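Local atomic coordinates of processed glycerol phosphate lipoteichoic acid synthase 2 (Bacillus subtilis, PDB entry 2W8D), a protein that belongs to the alkaline phosphatase superfamily, with a sulfatase-type alpha/beta domain that binds a magnesium ion. Residues E40-S44 against H259-S263; N198-M204 against N223-A228; F216-V221 against A269-V273; Q78-G82 against Y96-S102; M169-P173 against H229-Q233. One frame throughout, in Å; residues are numbered along the deposited sequence.

From the N terminus, the loop after strand 33-39 opens contact 1, which closes at 259-263, beyond strand 251-257, beside the magnesium ion. Contact 4 is nested inside it and closes a short loop around helix 86-93. Next, 169-173 opens contact 5 at the start of helix 171-183; the loop 198-204, after strand 189-194, opens contact 2. Both close on helix 219-244, contact 2 nested within contact 5 and both within contact 1. Contact 3 starts at 216-221, at the head of that helix, and ends on helix 267-273, so it crosses contacts 1, 2 and 5. Helix 219-244 thus joins contacts 2, 3 and 5, while Tyr224 and Asn198 tie contact 2 to contact 1.

Contact 1: residues E40-S44 against H259-S263; sequences ESLQS and HYGIS. With MG (magnesium ion), chain C.
Glu40 and His259 converge on one magnesium ion, their side chains meeting at a slant with carboxylate and imidazole planes 53° apart. Glu40 grips the metal with both oxygens, OE1 at 2.2 Å and OE2 at 2.1 Å from the ion, while His259 offers NE2 at 2.2 Å. Both of these ligands have a second partner. Ser41 OG donates to the anti lone pair of Glu40 OE2 at 2.7 Å. On the far side of the imidazole, His259 ND1 donates to Tyr260 O at 2.8 Å; the acceptor lies near the ring plane, although the N-H arrives well above the plane of that carbonyl. Held by the metal at NE2 and by this bond at ND1, the ring has little freedom to turn. With CG tucked between its backbone N and carbonyl carbon (chi1 48°), His259 swings back toward Glu40. Farther along, the extended side chain of Gln43 runs beside Tyr260 in the same direction, its CG 3.7 Å from Tyr260 CA. The backbones meet through a CA-H...O contact from Ser41 CA to His259 O, 3.5 Å. Asp258 and the phosphorylated Thr84 complete the magnesium site at loops following central-sheet strands, a placement shared across the alkaline phosphatase superfamily.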
# COMPACT_ATOMS: atom_id res chain seq x y z
N GLU A 40 2.36 1.03 -8.91
CA GLU A 40 3.82 0.99 -8.88
C GLU A 40 4.48 2.38 -8.91
O GLU A 40 4.22 3.19 -9.84
CB GLU A 40 4.32 0.19 -10.10
CG GLU A 40 5.81 -0.10 -10.15
CD GLU A 40 6.40 -0.60 -8.84
OE1 GLU A 40 6.00 -1.70 -8.35
OE2 GLU A 40 7.26 0.13 -8.28
N SER A 41 5.34 2.63 -7.90
CA SER A 41 6.24 3.79 -7.87
C SER A 41 5.52 5.14 -7.98
O SER A 41 6.13 6.14 -8.36
CB SER A 41 7.27 3.70 -9.00
OG SER A 41 8.17 2.62 -8.82
N LEU A 42 4.22 5.16 -7.68
CA LEU A 42 3.39 6.36 -7.81
C LEU A 42 3.36 7.23 -6.53
O LEU A 42 2.92 6.77 -5.47
CB LEU A 42 1.98 5.98 -8.23
CG LEU A 42 1.18 7.20 -8.69
CD1 LEU A 42 1.73 7.77 -10.00
CD2 LEU A 42 -0.31 6.88 -8.80
N GLN A 43 3.83 8.46 -6.64
CA GLN A 43 3.91 9.38 -5.47
C GLN A 43 2.77 10.39 -5.54
O GLN A 43 2.30 10.72 -6.62
CB GLN A 43 5.27 10.12 -5.44
CG GLN A 43 6.47 9.17 -5.22
CD GLN A 43 7.84 9.80 -5.43
OE1 GLN A 43 8.23 10.76 -4.73
NE2 GLN A 43 8.59 9.26 -6.38
N SER A 44 2.37 10.91 -4.39
CA SER A 44 1.25 11.83 -4.28
C SER A 44 1.47 13.15 -5.02
O SER A 44 0.50 13.77 -5.41
CB SER A 44 0.92 12.11 -2.81
OG SER A 44 0.35 10.97 -2.15
N HIS A 259 5.62 2.85 -3.09
CA HIS A 259 6.77 3.53 -2.48
C HIS A 259 7.20 4.59 -3.45
O HIS A 259 6.58 4.69 -4.51
CB HIS A 259 7.92 2.53 -2.28
CG HIS A 259 8.17 1.72 -3.51
ND1 HIS A 259 8.86 2.22 -4.61
CD2 HIS A 259 7.74 0.48 -3.85
CE1 HIS A 259 8.88 1.30 -5.55
NE2 HIS A 259 8.20 0.24 -5.13
N TYR A 260 8.28 5.33 -3.16
CA TYR A 260 8.67 6.39 -4.10
C TYR A 260 9.18 5.81 -5.38
O TYR A 260 9.76 4.74 -5.37
CB TYR A 260 9.73 7.36 -3.52
CG TYR A 260 11.04 6.66 -3.22
CD1 TYR A 260 12.03 6.61 -4.18
CD2 TYR A 260 11.24 5.99 -2.01
CE1 TYR A 260 13.26 5.97 -3.92
CE2 TYR A 260 12.47 5.31 -1.73
CZ TYR A 260 13.46 5.33 -2.72
OH TYR A 260 14.65 4.71 -2.56
N GLY A 261 9.02 6.52 -6.49
CA GLY A 261 9.67 6.14 -7.72
C GLY A 261 10.93 6.96 -7.98
O GLY A 261 11.87 6.47 -8.64
N ILE A 262 10.95 8.20 -7.50
CA ILE A 262 12.06 9.11 -7.76
C ILE A 262 12.91 9.32 -6.49
O ILE A 262 12.50 10.03 -5.57
CB ILE A 262 11.54 10.49 -8.24
CG1 ILE A 262 10.48 10.34 -9.36
CG2 ILE A 262 12.73 11.36 -8.69
CD1 ILE A 262 11.03 9.65 -10.61
N SER A 263 14.12 8.75 -6.48
CA SER A 263 15.04 8.93 -5.34
C SER A 263 15.74 10.30 -5.32
O SER A 263 15.53 11.16 -6.19
CB SER A 263 16.05 7.80 -5.31
OG SER A 263 17.00 7.96 -6.34
MG MG C . 7.33 -1.15 -6.64

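Contact 2: residues N198-M204 against N223-A228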
# COMPACT_ATOMS: atom_id res chain seq x y z
N ASN A 198 4.84 1.17 -14.34
CA ASN A 198 5.50 2.40 -13.89
C ASN A 198 6.78 2.11 -13.08
O ASN A 198 6.93 2.61 -11.95
CB ASN A 198 4.53 3.30 -13.09
CG ASN A 198 5.02 4.72 -12.97
OD1 ASN A 198 5.50 5.31 -13.96
ND2 ASN A 198 4.89 5.30 -11.77
N HIS A 199 7.68 1.30 -13.65
CA HIS A 199 8.94 0.88 -13.01
C HIS A 199 10.08 1.72 -13.52
O HIS A 199 10.12 2.04 -14.71
CB HIS A 199 9.25 -0.60 -13.29
CG HIS A 199 9.04 -1.50 -12.10
ND1 HIS A 199 8.13 -2.54 -12.11
CD2 HIS A 199 9.60 -1.49 -10.87
CE1 HIS A 199 8.17 -3.16 -10.93
NE2 HIS A 199 9.05 -2.53 -10.16
N PHE A 200 10.99 2.12 -12.61
CA PHE A 200 12.26 2.76 -12.97
C PHE A 200 12.95 2.00 -14.12
O PHE A 200 12.92 0.78 -14.11
CB PHE A 200 13.16 2.71 -11.74
CG PHE A 200 14.46 3.42 -11.90
CD1 PHE A 200 14.59 4.76 -11.51
CD2 PHE A 200 15.57 2.75 -12.46
CE1 PHE A 200 15.82 5.43 -11.67
CE2 PHE A 200 16.81 3.42 -12.63
CZ PHE A 200 16.93 4.76 -12.23
N PRO A 201 13.57 2.68 -15.10
CA PRO A 201 13.75 4.12 -15.37
C PRO A 201 12.55 4.79 -16.08
O PRO A 201 12.71 5.89 -16.56
CB PRO A 201 14.96 4.14 -16.32
CG PRO A 201 14.75 2.89 -17.15
CD PRO A 201 14.25 1.86 -16.11
N PHE A 202 11.39 4.13 -16.13
CA PHE A 202 10.12 4.79 -16.56
C PHE A 202 9.96 5.05 -18.08
O PHE A 202 9.06 5.78 -18.51
CB PHE A 202 9.90 6.10 -15.77
CG PHE A 202 9.96 5.91 -14.28
CD1 PHE A 202 9.05 5.10 -13.63
CD2 PHE A 202 10.93 6.56 -13.52
CE1 PHE A 202 9.11 4.91 -12.29
CE2 PHE A 202 10.99 6.40 -12.15
CZ PHE A 202 10.11 5.59 -11.52
N GLY A 203 10.82 4.48 -18.91
CA GLY A 203 10.55 4.56 -20.36
C GLY A 203 9.18 3.94 -20.66
O GLY A 203 8.72 3.04 -19.95
N MSE A 204 8.48 4.44 -21.66
CA MSE A 204 7.35 3.68 -22.21
C MSE A 204 7.56 3.65 -23.71
O MSE A 204 8.17 4.55 -24.25
CB MSE A 204 5.97 4.27 -21.81
CG MSE A 204 4.86 3.22 -21.53
SE MSE A 204 4.84 2.30 -19.73
CE MSE A 204 4.38 0.49 -20.37
N ASN A 223 10.51 10.92 -17.99
CA ASN A 223 9.73 9.76 -18.48
C ASN A 223 8.76 9.24 -17.43
O ASN A 223 7.81 8.50 -17.74
CB ASN A 223 10.66 8.64 -18.94
CG ASN A 223 11.41 8.99 -20.21
OD1 ASN A 223 11.06 9.92 -20.93
ND2 ASN A 223 12.46 8.25 -20.47
N TYR A 224 9.01 9.62 -16.19
CA TYR A 224 8.10 9.29 -15.11
C TYR A 224 6.65 9.66 -15.50
O TYR A 224 5.75 8.87 -15.30
CB TYR A 224 8.51 10.04 -13.87
CG TYR A 224 7.75 9.63 -12.63
CD1 TYR A 224 7.91 8.35 -12.07
CD2 TYR A 224 6.87 10.52 -12.02
CE1 TYR A 224 7.20 7.99 -10.93
CE2 TYR A 224 6.17 10.16 -10.87
CZ TYR A 224 6.34 8.91 -10.32
OH TYR A 224 5.65 8.61 -9.17
N PHE A 225 6.47 10.86 -16.03
CA PHE A 225 5.14 11.42 -16.25
C PHE A 225 4.38 10.67 -17.32
O PHE A 225 3.17 10.59 -17.22
CB PHE A 225 5.19 12.90 -16.63
CG PHE A 225 5.85 13.75 -15.60
CD1 PHE A 225 5.17 14.10 -14.42
CD2 PHE A 225 7.16 14.19 -15.79
CE1 PHE A 225 5.79 14.88 -13.42
CE2 PHE A 225 7.79 14.97 -14.78
CZ PHE A 225 7.09 15.31 -13.61
N GLN A 226 5.10 10.16 -18.33
CA GLN A 226 4.54 9.31 -19.37
C GLN A 226 4.06 7.96 -18.88
O GLN A 226 2.96 7.54 -19.23
CB GLN A 226 5.55 9.08 -20.49
CG GLN A 226 5.94 10.33 -21.21
CD GLN A 226 6.47 10.05 -22.59
OE1 GLN A 226 6.83 8.92 -22.91
NE2 GLN A 226 6.53 11.09 -23.42
N SER A 227 4.87 7.26 -18.09
CA SER A 227 4.41 5.96 -17.60
C SER A 227 3.36 6.11 -16.51
O SER A 227 2.50 5.25 -16.35
CB SER A 227 5.56 5.01 -17.18
OG SER A 227 6.58 5.75 -16.56
N ALA A 228 3.41 7.21 -15.77
CA ALA A 228 2.34 7.50 -14.80
C ALA A 228 1.00 7.71 -15.56
O ALA A 228 -0.04 7.23 -15.12
CB ALA A 228 2.68 8.72 -13.95
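Loop 198-204 lies against helix 219-244, the CA atoms of Phe202 and Tyr224 coming within 5.1 Å of each other. A type VI turn shapes this loop: the peptide before Pro201 is cis, and Phe202 N bonds back to His199 O. Phe202 emerges pointing at the helix and forms a T-shaped pair with Tyr224, whose edge is turned to the phenylalanine face with the planes 83° apart. Tyr224 CD1 sits over the ring centre, 3.6 Å from Phe202 CZ, while Phe200 CA covers the opposite face, so the ring is sandwiched. Because Tyr224 CG is anti to the backbone N (chi1 -172°), its ring lies alongside Phe202 and its hydroxyl continues to Ser41 O and Gln43 N in the loop beside the metal site. Asn198 crosses the tyrosine at about a right angle, its ND2 3.6 Å from Tyr224 CE1 and bonded to Glu40 O. Met204, a selenomethionine, packs its SE atom 3.8 Å from Ser227 CB. Buried Ser227 OG has a single proton and three oxygens around it: Asn198 OD1 at 2.8 Å from OG, Phe202 O at 3.2 Å and, within its own helix, Asn223 O at 3.2 Å.

Contact 3: residues F216-V221 against A269-V273; sequences FGDSVV and AMAKV
Phe216 lays the face of its ring against Val273, whose CG2 stands 3.7 Å from the ring centroid and only 9° off the ring normal, a CH-pi contact over the centre. The two side chains cross at about a right angle. The same methyl also meets Val221, CG1 of Val221 lying 3.6 Å from CG2 of Val273, and is thereby wedged between aromatic ring and branched chain. Ala269, one helical turn earlier, packs against the backbone and Asp218: its CB is 3.4 Å from Phe216 O and 3.5 Å from Asp218 CB, with Val221 CG2 also in touch. At the exposed margin, Lys272 slides past Phe216 in the opposite direction, so that its CB lies near Phe216 CD1 while its CE comes 3.6 Å from Phe216 O.

The next shell holds these groups in place. Asp218 is the N-cap of helix 219-244; its OD1 accepts from Val221 N along a nearly straight bond (167°), the N-H arriving from above the carboxylate plane. Its other oxygen, OD2, accepts a hydrogen bond from a water at 2.7 Å, and this water in turn accepts from Ala269 N. His266 ND1 also binds OD2, so one carboxylate links both helices and the loop between strand and helix. The ring of Phe216 meets that of Phe225, in helix 219-244. The arrangement is a peripheral junction of the alpha/beta domain, where the N-capped start of helix 219-244 and the loop leading into it pack on helix 267-273.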
# COMPACT_ATOMS: atom_id res chain seq x y z
N PHE A 216 12.69 18.61 -17.61
CA PHE A 216 13.39 18.95 -16.36
C PHE A 216 14.90 18.64 -16.30
O PHE A 216 15.52 18.74 -15.24
CB PHE A 216 12.65 18.33 -15.16
CG PHE A 216 11.19 18.62 -15.16
CD1 PHE A 216 10.71 19.88 -14.81
CD2 PHE A 216 10.28 17.64 -15.57
CE1 PHE A 216 9.34 20.17 -14.84
CE2 PHE A 216 8.92 17.91 -15.60
CZ PHE A 216 8.45 19.18 -15.24
N GLY A 217 15.48 18.25 -17.43
CA GLY A 217 16.92 18.01 -17.52
C GLY A 217 17.38 16.66 -17.00
O GLY A 217 18.54 16.49 -16.60
N ASP A 218 16.48 15.67 -17.03
CA ASP A 218 16.76 14.37 -16.47
C ASP A 218 15.70 13.41 -16.98
O ASP A 218 14.51 13.58 -16.71
CB ASP A 218 16.77 14.47 -14.94
CG ASP A 218 16.92 13.13 -14.24
OD1 ASP A 218 16.44 12.08 -14.75
OD2 ASP A 218 17.51 13.14 -13.13
N SER A 219 16.15 12.41 -17.72
CA SER A 219 15.28 11.59 -18.51
C SER A 219 14.54 10.58 -17.66
O SER A 219 13.46 10.14 -18.03
CB SER A 219 16.07 10.90 -19.62
OG SER A 219 16.86 9.85 -19.12
N VAL A 220 15.10 10.20 -16.52
CA VAL A 220 14.34 9.38 -15.58
C VAL A 220 13.06 10.11 -15.10
O VAL A 220 11.95 9.55 -15.15
CB VAL A 220 15.22 8.92 -14.38
CG1 VAL A 220 14.39 8.31 -13.26
CG2 VAL A 220 16.24 7.88 -14.87
N VAL A 221 13.23 11.35 -14.67
CA VAL A 221 12.15 12.21 -14.21
C VAL A 221 11.24 12.63 -15.37
O VAL A 221 10.04 12.64 -15.20
CB VAL A 221 12.70 13.50 -13.54
CG1 VAL A 221 11.58 14.56 -13.37
CG2 VAL A 221 13.41 13.16 -12.21
N ALA A 269 16.54 17.64 -10.75
CA ALA A 269 15.37 17.76 -11.62
C ALA A 269 14.07 17.92 -10.81
O ALA A 269 13.16 18.65 -11.22
CB ALA A 269 15.28 16.57 -12.59
N MSE A 270 14.00 17.24 -9.67
CA MSE A 270 12.81 17.30 -8.83
C MSE A 270 12.56 18.68 -8.27
O MSE A 270 11.42 19.03 -8.03
CB MSE A 270 12.86 16.28 -7.68
CG MSE A 270 12.54 14.92 -8.13
SE MSE A 270 10.67 14.79 -8.82
CE MSE A 270 9.71 15.13 -7.16
N ALA A 271 13.61 19.46 -8.03
CA ALA A 271 13.43 20.86 -7.64
C ALA A 271 12.76 21.69 -8.74
O ALA A 271 11.97 22.58 -8.44
CB ALA A 271 14.78 21.50 -7.24
N LYS A 272 13.11 21.43 -10.00
CA LYS A 272 12.38 22.04 -11.12
C LYS A 272 10.94 21.56 -11.18
O LYS A 272 10.03 22.36 -11.41
CB LYS A 272 13.08 21.81 -12.45
CG LYS A 272 14.44 22.47 -12.56
CD LYS A 272 14.95 22.24 -13.97
CE LYS A 272 16.43 21.94 -14.00
NZ LYS A 272 17.21 23.17 -13.85
N VAL A 273 10.72 20.26 -10.97
CA VAL A 273 9.36 19.71 -11.00
C VAL A 273 8.49 20.51 -10.02
O VAL A 273 7.38 20.98 -10.36
CB VAL A 273 9.32 18.17 -10.68
CG1 VAL A 273 7.94 17.70 -10.26
CG2 VAL A 273 9.83 17.34 -11.86
O HOH W 1 18.42 15.27 -11.81

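Contact 4: residues Q78-G82 against Y96-S102; sequences QTGQG and YPLAQGS
Gln81 reaches Gly101 with its CG anti to its own carbonyl carbon (chi1 -54°) and the chain extended beyond, which delivers the amide to the far loop. There OE1 accepts from Gly101 N at 2.9 Å, nearly straight at 178° and in the carbonyl plane. Gln100 runs alongside Gln81 in the same direction, and Gln81 OE1 also lies 3.6 Å from Gln100 CA. Near this bond a water joins the two loops: it accepts from Gln81 N at 3.0 Å and donates to Leu98 O at 2.6 Å and to Gly101 O at 2.9 Å. At the other end of the contact, Gln78 crosses Tyr96 at a slant, its amide approaching the ring edge. The bond from Gln78 NE2 to Tyr96 OH is weak (3.2 Å, 127°), and both groups have other partners: Pro345 O for the amide, Glu388 for the hydroxyl. Where the loops draw together, Gly82 CA meets Ser102 CB at 4.0 Å; Ser102 caps helix 103-106 through Val105 N. Asp86, in the helix between the loops, accepts from Gly80 N and Gly82 N. With one straight amide bond and a three-bonded water at the Gln81 end, and little added by Gln78, the join rests on directional polar bonds rather than apolar packing.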
# COMPACT_ATOMS: atom_id res chain seq x y z
N GLN A 78 5.86 3.07 4.10
CA GLN A 78 6.76 2.80 5.22
C GLN A 78 7.75 1.70 4.88
O GLN A 78 8.25 1.02 5.78
CB GLN A 78 5.94 2.45 6.48
CG GLN A 78 4.97 3.57 6.92
CD GLN A 78 4.06 3.13 8.02
OE1 GLN A 78 3.22 2.24 7.83
NE2 GLN A 78 4.23 3.71 9.21
N THR A 79 8.04 1.54 3.59
CA THR A 79 8.86 0.47 3.08
C THR A 79 10.34 0.68 3.31
O THR A 79 10.81 1.82 3.54
CB THR A 79 8.64 0.22 1.54
OG1 THR A 79 9.09 1.36 0.81
CG2 THR A 79 7.15 -0.07 1.20
N GLY A 80 11.07 -0.44 3.26
CA GLY A 80 12.54 -0.45 3.30
C GLY A 80 13.04 -1.15 2.03
O GLY A 80 12.50 -0.95 0.90
N GLN A 81 14.01 -2.03 2.19
CA GLN A 81 14.59 -2.65 0.98
C GLN A 81 13.75 -3.67 0.20
O GLN A 81 14.08 -4.01 -0.92
CB GLN A 81 15.97 -3.17 1.26
CG GLN A 81 16.89 -2.05 1.86
CD GLN A 81 18.29 -2.56 2.18
OE1 GLN A 81 18.47 -3.58 2.84
NE2 GLN A 81 19.29 -1.86 1.67
N GLY A 82 12.64 -4.14 0.77
CA GLY A 82 11.78 -5.07 0.06
C GLY A 82 10.77 -4.34 -0.82
O GLY A 82 9.94 -4.97 -1.43
N TYR A 96 5.45 -4.09 10.41
CA TYR A 96 6.55 -3.51 9.65
C TYR A 96 7.47 -4.57 9.02
O TYR A 96 7.69 -5.64 9.58
CB TYR A 96 7.37 -2.57 10.55
CG TYR A 96 6.60 -1.35 10.91
CD1 TYR A 96 6.67 -0.20 10.10
CD2 TYR A 96 5.78 -1.33 12.03
CE1 TYR A 96 5.92 0.94 10.42
CE2 TYR A 96 5.04 -0.23 12.34
CZ TYR A 96 5.11 0.90 11.56
OH TYR A 96 4.36 2.00 11.91
N PRO A 97 8.01 -4.25 7.84
CA PRO A 97 8.99 -5.07 7.15
C PRO A 97 10.33 -5.00 7.88
O PRO A 97 10.44 -4.34 8.92
CB PRO A 97 9.12 -4.37 5.80
CG PRO A 97 8.90 -2.92 6.16
CD PRO A 97 7.77 -2.96 7.15
N LEU A 98 11.34 -5.69 7.37
CA LEU A 98 12.65 -5.68 8.06
C LEU A 98 13.37 -4.34 7.86
O LEU A 98 13.16 -3.68 6.84
CB LEU A 98 13.54 -6.82 7.55
CG LEU A 98 13.09 -8.28 7.70
CD1 LEU A 98 14.07 -9.19 7.00
CD2 LEU A 98 13.09 -8.62 9.17
N ALA A 99 14.18 -3.95 8.83
CA ALA A 99 15.00 -2.77 8.73
C ALA A 99 16.06 -2.85 7.61
O ALA A 99 16.40 -1.81 7.05
CB ALA A 99 15.70 -2.45 10.11
N GLN A 100 16.60 -4.06 7.36
CA GLN A 100 17.50 -4.39 6.23
C GLN A 100 17.05 -5.71 5.55
O GLN A 100 16.62 -6.64 6.22
CB GLN A 100 18.92 -4.63 6.72
CG GLN A 100 19.53 -3.53 7.58
CD GLN A 100 20.45 -2.59 6.81
OE1 GLN A 100 20.06 -1.98 5.80
NE2 GLN A 100 21.70 -2.46 7.30
N GLY A 101 17.22 -5.81 4.23
CA GLY A 101 16.80 -6.97 3.50
C GLY A 101 15.27 -7.02 3.40
O GLY A 101 14.55 -6.09 3.80
N SER A 102 14.78 -8.11 2.84
CA SER A 102 13.40 -8.23 2.48
C SER A 102 12.71 -9.25 3.39
O SER A 102 13.14 -10.43 3.49
CB SER A 102 13.30 -8.68 1.02
OG SER A 102 12.04 -9.30 0.82
O HOH W 2 14.69 -3.34 4.80

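Contact 5: residues M169-P173 against H229-Q233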
# COMPACT_ATOMS: atom_id res chain seq x y z
N MSE A 169 4.26 -8.30 -17.90
CA MSE A 169 3.09 -7.75 -18.60
C MSE A 169 2.98 -6.24 -18.40
O MSE A 169 3.19 -5.74 -17.31
CB MSE A 169 1.79 -8.38 -18.10
CG MSE A 169 1.61 -9.83 -18.42
SE MSE A 169 1.39 -10.25 -20.32
CE MSE A 169 -0.37 -9.41 -20.64
N LYS A 170 2.61 -5.54 -19.47
CA LYS A 170 2.14 -4.17 -19.38
C LYS A 170 0.76 -4.12 -18.70
O LYS A 170 -0.06 -5.02 -18.91
CB LYS A 170 2.05 -3.58 -20.78
CG LYS A 170 3.40 -3.35 -21.43
CD LYS A 170 3.23 -2.93 -22.87
CE LYS A 170 4.54 -2.62 -23.55
NZ LYS A 170 4.32 -2.61 -25.03
N ASP A 171 0.50 -3.08 -17.92
CA ASP A 171 -0.76 -2.91 -17.20
C ASP A 171 -2.07 -3.00 -18.05
O ASP A 171 -2.98 -3.68 -17.64
CB ASP A 171 -0.73 -1.63 -16.38
CG ASP A 171 0.39 -1.62 -15.33
OD1 ASP A 171 1.01 -2.68 -15.07
OD2 ASP A 171 0.65 -0.53 -14.76
N LYS A 172 -2.15 -2.33 -19.19
CA LYS A 172 -3.38 -2.39 -20.03
C LYS A 172 -3.83 -3.80 -20.40
O LYS A 172 -4.95 -4.15 -20.07
CB LYS A 172 -3.33 -1.47 -21.26
CG LYS A 172 -3.56 0.02 -20.93
CD LYS A 172 -3.60 0.86 -22.19
CE LYS A 172 -3.50 2.34 -21.87
NZ LYS A 172 -3.19 3.14 -23.12
N PRO A 173 -2.97 -4.63 -21.04
CA PRO A 173 -3.39 -6.03 -21.28
C PRO A 173 -3.44 -6.90 -20.01
O PRO A 173 -4.21 -7.85 -19.94
CB PRO A 173 -2.34 -6.57 -22.25
CG PRO A 173 -1.17 -5.65 -22.10
CD PRO A 173 -1.71 -4.31 -21.73
N HIS A 229 1.04 8.42 -16.67
CA HIS A 229 -0.15 8.70 -17.48
C HIS A 229 -0.68 7.37 -18.00
O HIS A 229 -1.87 7.13 -17.92
CB HIS A 229 0.18 9.68 -18.62
CG HIS A 229 -0.99 10.09 -19.47
ND1 HIS A 229 -1.95 10.99 -19.04
CD2 HIS A 229 -1.34 9.76 -20.73
CE1 HIS A 229 -2.84 11.19 -20.00
NE2 HIS A 229 -2.49 10.45 -21.04
N TYR A 230 0.21 6.48 -18.45
CA TYR A 230 -0.19 5.15 -18.88
C TYR A 230 -0.88 4.33 -17.75
O TYR A 230 -1.94 3.69 -17.97
CB TYR A 230 1.02 4.40 -19.50
CG TYR A 230 0.70 2.99 -19.95
CD1 TYR A 230 0.21 2.73 -21.24
CD2 TYR A 230 0.84 1.91 -19.07
CE1 TYR A 230 -0.10 1.44 -21.64
CE2 TYR A 230 0.54 0.64 -19.45
CZ TYR A 230 0.05 0.41 -20.74
OH TYR A 230 -0.25 -0.85 -21.12
N LEU A 231 -0.27 4.33 -16.56
CA LEU A 231 -0.86 3.72 -15.35
C LEU A 231 -2.29 4.25 -15.13
O LEU A 231 -3.21 3.48 -14.88
CB LEU A 231 0.02 4.01 -14.12
CG LEU A 231 -0.42 3.37 -12.78
CD1 LEU A 231 -0.86 1.90 -12.92
CD2 LEU A 231 0.66 3.44 -11.70
N ASP A 232 -2.45 5.56 -15.23
CA ASP A 232 -3.75 6.18 -15.03
C ASP A 232 -4.83 5.71 -16.03
O ASP A 232 -5.95 5.45 -15.64
CB ASP A 232 -3.60 7.69 -15.09
CG ASP A 232 -4.87 8.41 -14.71
OD1 ASP A 232 -5.13 8.45 -13.48
OD2 ASP A 232 -5.58 8.95 -15.62
N GLN A 233 -4.47 5.58 -17.30
CA GLN A 233 -5.39 4.99 -18.29
C GLN A 233 -5.76 3.54 -17.97
O GLN A 233 -6.89 3.14 -18.19
CB GLN A 233 -4.81 5.12 -19.69
CG GLN A 233 -4.63 6.60 -20.10
CD GLN A 233 -3.99 6.80 -21.48
OE1 GLN A 233 -3.17 6.00 -21.93
NE2 GLN A 233 -4.38 7.88 -22.15
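Tyr230 drives its hydroxyl into the first turn of helix 171-183, and this is the close-packed half of the contact. Its OH accepts from Lys172 N at 3.1 Å (149°), giving an N-H near the start of that helix a side-chain partner. Carbon surrounds the same oxygen: Lys172 CB lies 3.1 Å from Tyr230 OH, Lys170 CB 3.6 Å and Pro173 CD 3.8 Å. The phenol can extend this far because Tyr230 CG is anti to its backbone N (chi1 179°), which carries the ring across to helix 171-183. Beside it, Leu231 CD1 packs 3.4 Å from Asp171 OD2. The other carboxylate oxygen of Asp171, OD1, is taken by Leu196 N, so this buried acid joins the helix start to the chain just after strand 189-194.

The outer half lies toward solvent and is held by flexible, partly exposed chains. Lys172 stretches its extended chain obliquely along the tyrosine, with CE 3.5 Å from Tyr230 CE1, and ends at Gln233. Its NZ donates to Gln233 OE1 at 3.1 Å from 41° above the carbonyl plane, an approach away from the lone pairs. Asp208 draws on both lysines, its backbone O taking a weak bond from Lys172 NZ and its carboxylate a salt bridge from Lys170. The contact sets the N-terminal turn of helix 171-183 against the middle of helix 219-244; on another side of the latter, His229 and Asp232 touch helix 58-65.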